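Local coordinates for protein 4-hydroxy-tetrahydrodipicolinate synthase (Aquifex aeolicus, PDB 2EHH) that probably catalyses the condensation of pyruvate with aspartate semialdehyde to 4-hydroxy-tetrahydrodipicolinate, a step of lysine biosynthesis, through a Schiff base on an active-site lysine, at residues G4-I10 and V202-N208; G186-L190 and H237-K241; F29-N33 and N207-R212. All blocks are in the same frame, centred on the assembly; numbering follows the deposited sequence.

Contact 1 (G4-I10 and V202-N208); sequences GSIVALI and VISVANN
Backbone hydrogen bonds pair Gly-4 to Ala-8 with Val-202 to Ser-204 in parallel register, the strand axes at 33° and 4.3 Å at closest approach. Val-202 N donates to Gly-4 O and Ile-6 N to Val-202 O; then Ser-204 N reaches Ile-6 O at 2.7 Å, and Ala-8 N meets Ser-204 O in a nearly straight bond.

Two asparagine amides extend this ladder beyond the strand. Asn-207 ND2 spends both its hydrogens on the first strand, one on Ser-5 OG at 2.7 Å and one on Ile-6 O at 3.1 Å. The second bond comes from above the peptide plane, almost perpendicular to the C=O, so Ile-6 O holds this amide and Ser-204 N together. A water accepting from Ser-5 OG and donating to Asn-207 OD1 completes the link. Asn-208 ND2 likewise grips two carbonyls, Ala-8 O at 2.8 Å and Val-205 O at 2.9 Å, the latter on a lone pair. A leucine in place of Asn-208 would probably leave Ala-8 O without this donor, deprive Val-205 O of its side-chain bond, and free that end of the turn from the strand, the Asn-207 link remaining.

These are the first and last strands of the eight-stranded TIM barrel, and their pairing closes the cylinder. Ile-203, on the face shared with Ile-6, is a predicted pyruvate-binding residue, and its side chain lies close to that of Lys-161, the predicted Schiff-base lysine.

Apolar packing fills in around the polar pairs. On the inner face Ile-6 CG2 meets Ile-203 CG1 at 4.0 Å. Outside, Val-7 has CG2 anti to its own N, which sets that methyl against Asn-207 CB, at 3.6 Å, and the amide of Asn-208.

Contact 2 (G186-L190 and H237-K241); sequences GDDSL and HDLFK
Asp-188 leads with its CB over one face of the Phe-240 ring, 3.6 Å from the ring centroid and 15° off the normal, a CH-pi contact. The nearest ring atom to this CB is CD1, with CE1 close behind, which places the methylene over the ring but displaced toward the rim. Farther out, Asp-188 CG is 4.0 Å from Phe-240 CE1, and the carboxylate plane lies within 18° of the ring plane. OD1 stays 4.1 Å from the same CE1, and neither carboxylate oxygen finds a hydrogen-bond partner in 237-241. Their mates lie at the end of strand 201-204 and just beyond it: OD1 pairs with Ser-204 OG, while OD2 takes the backbone N-H groups of Val-205 and Ala-206. Three bonds thus fix the rotation of the carboxylate and are likely to stabilise its negative charge.

In the TIM barrel, 186-190 is the loop that leaves strand 182-185 for helix 191-196, and 237-241 belongs to helix 226-242. The contact therefore joins a loop following the seventh barrel strand to a helix that comes after the eighth.

Backbone and serine atoms add to the contact with Phe-240. The carbonyl oxygen of Asp-188 comes to 3.4 Å from Phe-240 CE2, and Ser-189 OG rests 3.4 Å from Phe-240 CB. That hydroxyl is set by a chi1 of -72°, which turns OG away from the carbonyl carbon of Ser-189 and toward Phe-240 CB. The aliphatic part of Lys-241 passes at longer range, its CD 4.2 Å from Ser-189 OG. His-237 CE1 also lies 4.2 Å from Ser-189 OG; the NE2 of this histidine makes a weak hydrogen bond to Glu-172 of the second subunit, while Asp-168 of that subunit packs on Ser-189.

Contact 3 (F29-N33 and N207-R212); sequences FHVDN and NNVMPR
Asn-207 offers its carbonyl oxygen to His-30: NE2 donates to Asn-207 O at 3.3 Å, a weak bond whose N-H...O angle is 158°. The oxygen lies at the edge of the imidazole, near its plane. The other ring nitrogen, ND1, bonds to Leu-26 O one turn earlier in helix 20-31, so both nitrogens have partners and the ring's rotation is held. At Asn-208 the backbone again does the work, its O 3.5 Å from Phe-29 CE2, while its side-chain amide is engaged with Ala-8 O.

The chain then turns through Val-209 to Met-210, which holds the N-cap position, and Pro-211 begins the next helix. Its ring wedges between Phe-29 and Asn-33, with CG 3.4 Å from Phe-29 CE2 and CB 3.7 Å from Asn-33 CB. Phe-29 reaches it because chi1 of 176° swings its ring away from its own backbone N. At Arg-212, Asn-33 OD1 rests against CG, at 3.3 Å, and CD; it lies near the guanidinium plane, the amide and guanidinium planes being 83° apart. Asn-33 ND2 turns back to the helix end, donating to Phe-29 O at 2.7 Å.

The C-terminal end of helix 20-31 thus meets the N-terminal end of helix 211-223, a junction between the outer helices that follow the first and eighth strands of a TIM barrel.

How the contacts relate
Contacts 1 and 3 share Asn-207 and Asn-208, and their centres lie about 9 Å apart: the amides of these asparagines serve contact 1, their backbone oxygens contact 3. Leu-9 CD1 also packs 3.4 Å from His-30 CE1. Contact 2, centred about 11 Å from the centre of contact 1, joins it through Asp-188 OD1, 2.6 Å from Ser-204 OG, and through Ala-206 CB, 3.5 Å from Phe-240 CE1. Contacts 2 and 3, whose centres are about 16 Å apart, meet where Leu-239 CD2 touches Met-210 SD. Towards the predicted pyruvate site, Ala-8 and Asn-208 each lie about 4 Å from Thr-44, side chain to side chain, whereas Asp-188 stays about 8 Å from it.

Contact 1 (G4-I10 and V202-N208)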
loop_
_atom_site.group_PDB
_atom_site.type_symbol
_atom_site.label_atom_id
_atom_site.label_comp_id
_atom_site.label_asym_id
_atom_site.label_seq_id
_atom_site.Cartn_x
_atom_site.Cartn_y
_atom_site.Cartn_z
ATOM N N GLY A 4 26.467 -11.770 13.568
ATOM C CA GLY A 4 26.819 -12.862 12.680
ATOM C C GLY A 4 25.705 -13.574 11.943
ATOM O O GLY A 4 24.688 -12.981 11.579
ATOM N N SER A 5 25.920 -14.868 11.727
ATOM C CA SER A 5 24.974 -15.717 11.021
ATOM C C SER A 5 24.105 -16.495 12.006
ATOM O O SER A 5 24.580 -17.416 12.673
ATOM C CB SER A 5 25.742 -16.683 10.115
ATOM O OG SER A 5 24.858 -17.506 9.378
ATOM N N ILE A 6 22.835 -16.106 12.091
ATOM C CA ILE A 6 21.860 -16.732 12.980
ATOM C C ILE A 6 20.791 -17.410 12.127
ATOM O O ILE A 6 20.236 -16.800 11.215
ATOM C CB ILE A 6 21.182 -15.678 13.884
ATOM C CG1 ILE A 6 22.246 -14.932 14.691
ATOM C CG2 ILE A 6 20.164 -16.343 14.812
ATOM C CD1 ILE A 6 21.689 -13.818 15.564
ATOM N N VAL A 7 20.498 -18.671 12.418
ATOM C CA VAL A 7 19.500 -19.384 11.636
ATOM C C VAL A 7 18.135 -19.461 12.319
ATOM O O VAL A 7 18.036 -19.812 13.493
ATOM C CB VAL A 7 19.977 -20.828 11.311
ATOM C CG1 VAL A 7 20.208 -21.609 12.602
ATOM C CG2 VAL A 7 18.944 -21.539 10.441
ATOM N N ALA A 8 17.087 -19.096 11.584
ATOM C CA ALA A 8 15.724 -19.191 12.098
ATOM C C ALA A 8 15.427 -20.653 11.776
ATOM O O ALA A 8 15.047 -21.002 10.658
ATOM C CB ALA A 8 14.789 -18.252 11.324
ATOM N N LEU A 9 15.650 -21.514 12.759
ATOM C CA LEU A 9 15.485 -22.947 12.570
ATOM C C LEU A 9 14.056 -23.448 12.407
ATOM O O LEU A 9 13.153 -23.042 13.137
ATOM C CB LEU A 9 16.145 -23.683 13.736
ATOM C CG LEU A 9 16.629 -25.103 13.460
ATOM C CD1 LEU A 9 17.835 -25.050 12.539
ATOM C CD2 LEU A 9 17.006 -25.784 14.773
ATOM N N ILE A 10 13.862 -24.333 11.438
ATOM C CA ILE A 10 12.556 -24.939 11.212
ATOM C C ILE A 10 12.339 -25.906 12.373
ATOM O O ILE A 10 13.294 -26.268 13.060
ATOM C CB ILE A 10 12.535 -25.781 9.918
ATOM C CG1 ILE A 10 13.650 -26.831 9.975
ATOM C CG2 ILE A 10 12.704 -24.882 8.703
ATOM C CD1 ILE A 10 13.575 -27.881 8.881
ATOM N N VAL A 202 22.420 -11.287 10.535
ATOM C CA VAL A 202 21.112 -11.656 10.017
ATOM C C VAL A 202 20.510 -12.861 10.730
ATOM O O VAL A 202 21.230 -13.766 11.161
ATOM C CB VAL A 202 21.195 -12.004 8.503
ATOM C CG1 VAL A 202 22.185 -13.148 8.281
ATOM C CG2 VAL A 202 19.821 -12.402 7.974
ATOM N N ILE A 203 19.190 -12.847 10.896
ATOM C CA ILE A 203 18.493 -13.995 11.459
ATOM C C ILE A 203 17.884 -14.490 10.156
ATOM O O ILE A 203 16.862 -13.984 9.686
ATOM C CB ILE A 203 17.435 -13.589 12.499
ATOM C CG1 ILE A 203 18.150 -13.101 13.768
ATOM C CG2 ILE A 203 16.552 -14.784 12.837
ATOM C CD1 ILE A 203 17.235 -12.723 14.919
ATOM N N SER A 204 18.587 -15.454 9.570
ATOM C CA SER A 204 18.308 -16.037 8.262
ATOM C C SER A 204 17.446 -17.284 8.112
ATOM O O SER A 204 17.334 -18.111 9.018
ATOM C CB SER A 204 19.667 -16.294 7.586
ATOM O OG SER A 204 19.568 -17.130 6.447
ATOM N N VAL A 205 16.839 -17.395 6.930
ATOM C CA VAL A 205 16.028 -18.542 6.550
ATOM C C VAL A 205 16.933 -19.412 5.673
ATOM O O VAL A 205 16.994 -20.631 5.838
ATOM C CB VAL A 205 14.780 -18.112 5.725
ATOM C CG1 VAL A 205 14.155 -19.318 5.042
ATOM C CG2 VAL A 205 13.756 -17.451 6.641
ATOM N N ALA A 206 17.646 -18.767 4.750
ATOM C CA ALA A 206 18.547 -19.459 3.829
ATOM C C ALA A 206 19.618 -20.255 4.568
ATOM O O ALA A 206 20.160 -21.224 4.036
ATOM C CB ALA A 206 19.206 -18.455 2.885
ATOM N N ASN A 207 19.914 -19.826 5.790
ATOM C CA ASN A 207 20.899 -20.476 6.649
ATOM C C ASN A 207 20.577 -21.946 6.894
ATOM O O ASN A 207 21.469 -22.751 7.158
ATOM C CB ASN A 207 20.952 -19.770 8.006
ATOM C CG ASN A 207 22.218 -19.003 8.198
ATOM O OD1 ASN A 207 23.199 -19.233 7.491
ATOM N ND2 ASN A 207 22.224 -18.097 9.163
ATOM N N ASN A 208 19.294 -22.279 6.836
ATOM C CA ASN A 208 18.840 -23.646 7.059
ATOM C C ASN A 208 19.424 -24.648 6.069
ATOM O O ASN A 208 19.595 -25.819 6.405
ATOM C CB ASN A 208 17.312 -23.713 6.977
ATOM C CG ASN A 208 16.635 -23.278 8.257
ATOM O OD1 ASN A 208 16.578 -24.032 9.228
ATOM N ND2 ASN A 208 16.116 -22.052 8.269
HETATM O O HOH W 1 25.544 -20.048 9.059
#

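Contact 2 (G186-L190 and H237-K241)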
loop_
_atom_site.group_PDB
_atom_site.type_symbol
_atom_site.label_atom_id
_atom_site.label_comp_id
_atom_site.label_asym_id
_atom_site.label_seq_id
_atom_site.Cartn_x
_atom_site.Cartn_y
_atom_site.Cartn_z
ATOM N N GLY A 186 16.291 -9.153 8.882
ATOM C CA GLY A 186 15.259 -10.169 8.982
ATOM C C GLY A 186 14.891 -10.685 7.603
ATOM O O GLY A 186 13.852 -11.314 7.418
ATOM N N ASP A 187 15.752 -10.418 6.628
ATOM C CA ASP A 187 15.515 -10.852 5.259
ATOM C C ASP A 187 16.840 -11.081 4.546
ATOM O O ASP A 187 17.653 -10.164 4.414
ATOM C CB ASP A 187 14.669 -9.805 4.536
ATOM C CG ASP A 187 13.215 -9.825 4.988
ATOM O OD1 ASP A 187 12.538 -10.860 4.783
ATOM O OD2 ASP A 187 12.754 -8.809 5.554
ATOM N N ASP A 188 17.052 -12.315 4.093
ATOM C CA ASP A 188 18.300 -12.694 3.429
ATOM C C ASP A 188 18.737 -11.795 2.284
ATOM O O ASP A 188 19.914 -11.441 2.181
ATOM C CB ASP A 188 18.218 -14.146 2.944
ATOM C CG ASP A 188 18.328 -15.144 4.087
ATOM O OD1 ASP A 188 19.402 -15.189 4.727
ATOM O OD2 ASP A 188 17.345 -15.873 4.354
ATOM N N SER A 189 17.798 -11.435 1.418
ATOM C CA SER A 189 18.115 -10.577 0.285
ATOM C C SER A 189 18.549 -9.173 0.683
ATOM O O SER A 189 19.134 -8.458 -0.123
ATOM C CB SER A 189 16.908 -10.476 -0.648
ATOM O OG SER A 189 16.716 -11.695 -1.340
ATOM N N LEU A 190 18.272 -8.781 1.922
ATOM C CA LEU A 190 18.613 -7.435 2.379
ATOM C C LEU A 190 19.789 -7.363 3.349
ATOM O O LEU A 190 20.160 -6.282 3.805
ATOM C CB LEU A 190 17.383 -6.791 3.027
ATOM C CG LEU A 190 16.145 -6.780 2.124
ATOM C CD1 LEU A 190 14.947 -6.213 2.876
ATOM C CD2 LEU A 190 16.446 -5.963 0.872
ATOM N N HIS A 237 21.556 -15.269 -4.680
ATOM C CA HIS A 237 20.284 -14.615 -4.980
ATOM C C HIS A 237 19.162 -15.561 -5.403
ATOM O O HIS A 237 18.034 -15.431 -4.927
ATOM C CB HIS A 237 20.459 -13.528 -6.043
ATOM C CG HIS A 237 19.336 -12.538 -6.067
ATOM N ND1 HIS A 237 19.057 -11.709 -5.000
ATOM C CD2 HIS A 237 18.394 -12.274 -7.003
ATOM C CE1 HIS A 237 17.991 -10.981 -5.279
ATOM N NE2 HIS A 237 17.570 -11.304 -6.487
ATOM N N ASP A 238 19.458 -16.508 -6.291
ATOM C CA ASP A 238 18.438 -17.459 -6.730
ATOM C C ASP A 238 17.880 -18.255 -5.549
ATOM O O ASP A 238 16.688 -18.540 -5.502
ATOM C CB ASP A 238 18.997 -18.421 -7.783
ATOM C CG ASP A 238 19.161 -17.770 -9.143
ATOM O OD1 ASP A 238 18.722 -16.611 -9.311
ATOM O OD2 ASP A 238 19.724 -18.420 -10.048
ATOM N N LEU A 239 18.742 -18.616 -4.598
ATOM C CA LEU A 239 18.286 -19.354 -3.423
ATOM C C LEU A 239 17.400 -18.462 -2.552
ATOM O O LEU A 239 16.335 -18.887 -2.096
ATOM C CB LEU A 239 19.476 -19.839 -2.589
ATOM C CG LEU A 239 19.117 -20.561 -1.285
ATOM C CD1 LEU A 239 18.428 -21.880 -1.598
ATOM C CD2 LEU A 239 20.377 -20.802 -0.461
ATOM N N PHE A 240 17.844 -17.227 -2.323
ATOM C CA PHE A 240 17.086 -16.285 -1.500
ATOM C C PHE A 240 15.668 -16.085 -2.028
ATOM O O PHE A 240 14.713 -16.017 -1.255
ATOM C CB PHE A 240 17.779 -14.915 -1.440
ATOM C CG PHE A 240 19.087 -14.907 -0.684
ATOM C CD1 PHE A 240 19.452 -15.967 0.142
ATOM C CD2 PHE A 240 19.939 -13.807 -0.777
ATOM C CE1 PHE A 240 20.644 -15.933 0.864
ATOM C CE2 PHE A 240 21.135 -13.760 -0.060
ATOM C CZ PHE A 240 21.487 -14.827 0.765
ATOM N N LYS A 241 15.527 -15.990 -3.345
ATOM C CA LYS A 241 14.205 -15.783 -3.928
ATOM C C LYS A 241 13.308 -17.020 -3.894
ATOM O O LYS A 241 12.151 -16.935 -3.488
ATOM C CB LYS A 241 14.334 -15.279 -5.368
ATOM C CG LYS A 241 15.017 -13.919 -5.487
ATOM C CD LYS A 241 14.374 -12.876 -4.562
ATOM C CE LYS A 241 12.917 -12.602 -4.925
ATOM N NZ LYS A 241 12.229 -11.777 -3.881
#

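Contact 3 (F29-N33 and N207-R212)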
loop_
_atom_site.group_PDB
_atom_site.type_symbol
_atom_site.label_atom_id
_atom_site.label_comp_id
_atom_site.label_asym_id
_atom_site.label_seq_id
_atom_site.Cartn_x
_atom_site.Cartn_y
_atom_site.Cartn_z
ATOM N N PHE A 29 24.220 -29.953 12.849
ATOM C CA PHE A 29 24.467 -29.460 11.498
ATOM C C PHE A 29 25.008 -28.033 11.566
ATOM O O PHE A 29 25.997 -27.695 10.910
ATOM C CB PHE A 29 23.158 -29.496 10.699
ATOM C CG PHE A 29 23.260 -28.928 9.308
ATOM C CD1 PHE A 29 24.101 -29.501 8.358
ATOM C CD2 PHE A 29 22.474 -27.840 8.933
ATOM C CE1 PHE A 29 24.153 -29.003 7.055
ATOM C CE2 PHE A 29 22.518 -27.335 7.635
ATOM C CZ PHE A 29 23.357 -27.917 6.693
ATOM N N HIS A 30 24.368 -27.193 12.372
ATOM C CA HIS A 30 24.807 -25.809 12.482
ATOM C C HIS A 30 26.069 -25.620 13.301
ATOM O O HIS A 30 26.846 -24.704 13.039
ATOM C CB HIS A 30 23.674 -24.934 13.013
ATOM C CG HIS A 30 22.626 -24.661 11.980
ATOM N ND1 HIS A 30 21.461 -25.390 11.893
ATOM C CD2 HIS A 30 22.636 -23.834 10.909
ATOM C CE1 HIS A 30 20.799 -25.026 10.808
ATOM N NE2 HIS A 30 21.491 -24.085 10.193
ATOM N N VAL A 31 26.285 -26.484 14.285
ATOM C CA VAL A 31 27.492 -26.379 15.091
ATOM C C VAL A 31 28.714 -26.608 14.198
ATOM O O VAL A 31 29.686 -25.863 14.263
ATOM C CB VAL A 31 27.508 -27.418 16.245
ATOM C CG1 VAL A 31 28.892 -27.459 16.892
ATOM C CG2 VAL A 31 26.466 -27.051 17.289
ATOM N N ASP A 32 28.671 -27.626 13.348
ATOM C CA ASP A 32 29.830 -27.877 12.505
ATOM C C ASP A 32 29.846 -27.151 11.164
ATOM O O ASP A 32 30.693 -27.427 10.322
ATOM C CB ASP A 32 30.034 -29.386 12.313
ATOM C CG ASP A 32 28.816 -30.080 11.751
ATOM O OD1 ASP A 32 28.695 -31.312 11.955
ATOM O OD2 ASP A 32 27.990 -29.405 11.103
ATOM N N ASN A 33 28.927 -26.210 10.968
ATOM C CA ASN A 33 28.908 -25.453 9.725
ATOM C C ASN A 33 29.118 -23.955 9.922
ATOM O O ASN A 33 28.838 -23.158 9.026
ATOM C CB ASN A 33 27.619 -25.716 8.945
ATOM C CG ASN A 33 27.715 -26.958 8.084
ATOM O OD1 ASN A 33 28.556 -27.039 7.186
ATOM N ND2 ASN A 33 26.862 -27.938 8.357
ATOM N N ASN A 207 19.914 -19.826 5.790
ATOM C CA ASN A 207 20.899 -20.476 6.649
ATOM C C ASN A 207 20.577 -21.946 6.894
ATOM O O ASN A 207 21.469 -22.751 7.158
ATOM C CB ASN A 207 20.952 -19.770 8.006
ATOM C CG ASN A 207 22.218 -19.003 8.198
ATOM O OD1 ASN A 207 23.199 -19.233 7.491
ATOM N ND2 ASN A 207 22.224 -18.097 9.163
ATOM N N ASN A 208 19.294 -22.279 6.836
ATOM C CA ASN A 208 18.840 -23.646 7.059
ATOM C C ASN A 208 19.424 -24.648 6.069
ATOM O O ASN A 208 19.595 -25.819 6.405
ATOM C CB ASN A 208 17.312 -23.713 6.977
ATOM C CG ASN A 208 16.635 -23.278 8.257
ATOM O OD1 ASN A 208 16.578 -24.032 9.228
ATOM N ND2 ASN A 208 16.116 -22.052 8.269
ATOM N N VAL A 209 19.736 -24.192 4.858
ATOM C CA VAL A 209 20.255 -25.096 3.844
ATOM C C VAL A 209 21.661 -24.829 3.321
ATOM O O VAL A 209 22.309 -25.744 2.822
ATOM C CB VAL A 209 19.279 -25.191 2.656
ATOM C CG1 VAL A 209 17.928 -25.694 3.152
ATOM C CG2 VAL A 209 19.126 -23.843 1.991
ATOM N N MET A 210 22.128 -23.588 3.412
ATOM C CA MET A 210 23.478 -23.255 2.970
ATOM C C MET A 210 24.155 -22.385 4.028
ATOM O O MET A 210 24.492 -21.229 3.784
ATOM C CB MET A 210 23.450 -22.539 1.611
ATOM C CG MET A 210 23.147 -23.475 0.442
ATOM S SD MET A 210 23.272 -22.704 -1.186
ATOM C CE MET A 210 25.036 -22.766 -1.477
ATOM N N PRO A 211 24.367 -22.951 5.229
ATOM C CA PRO A 211 24.994 -22.304 6.390
ATOM C C PRO A 211 26.360 -21.687 6.106
ATOM O O PRO A 211 26.635 -20.545 6.485
ATOM C CB PRO A 211 25.114 -23.443 7.407
ATOM C CG PRO A 211 24.056 -24.405 6.998
ATOM C CD PRO A 211 24.119 -24.377 5.503
ATOM N N ARG A 212 27.218 -22.462 5.452
ATOM C CA ARG A 212 28.576 -22.024 5.144
ATOM C C ARG A 212 28.618 -20.782 4.266
ATOM O O ARG A 212 29.320 -19.818 4.574
ATOM C CB ARG A 212 29.352 -23.161 4.471
ATOM C CG ARG A 212 29.449 -24.423 5.318
ATOM C CD ARG A 212 30.109 -25.556 4.551
ATOM N NE ARG A 212 31.521 -25.296 4.292
ATOM C CZ ARG A 212 32.510 -25.610 5.126
ATOM N NH1 ARG A 212 32.249 -26.205 6.285
ATOM N NH2 ARG A 212 33.767 -25.331 4.796
#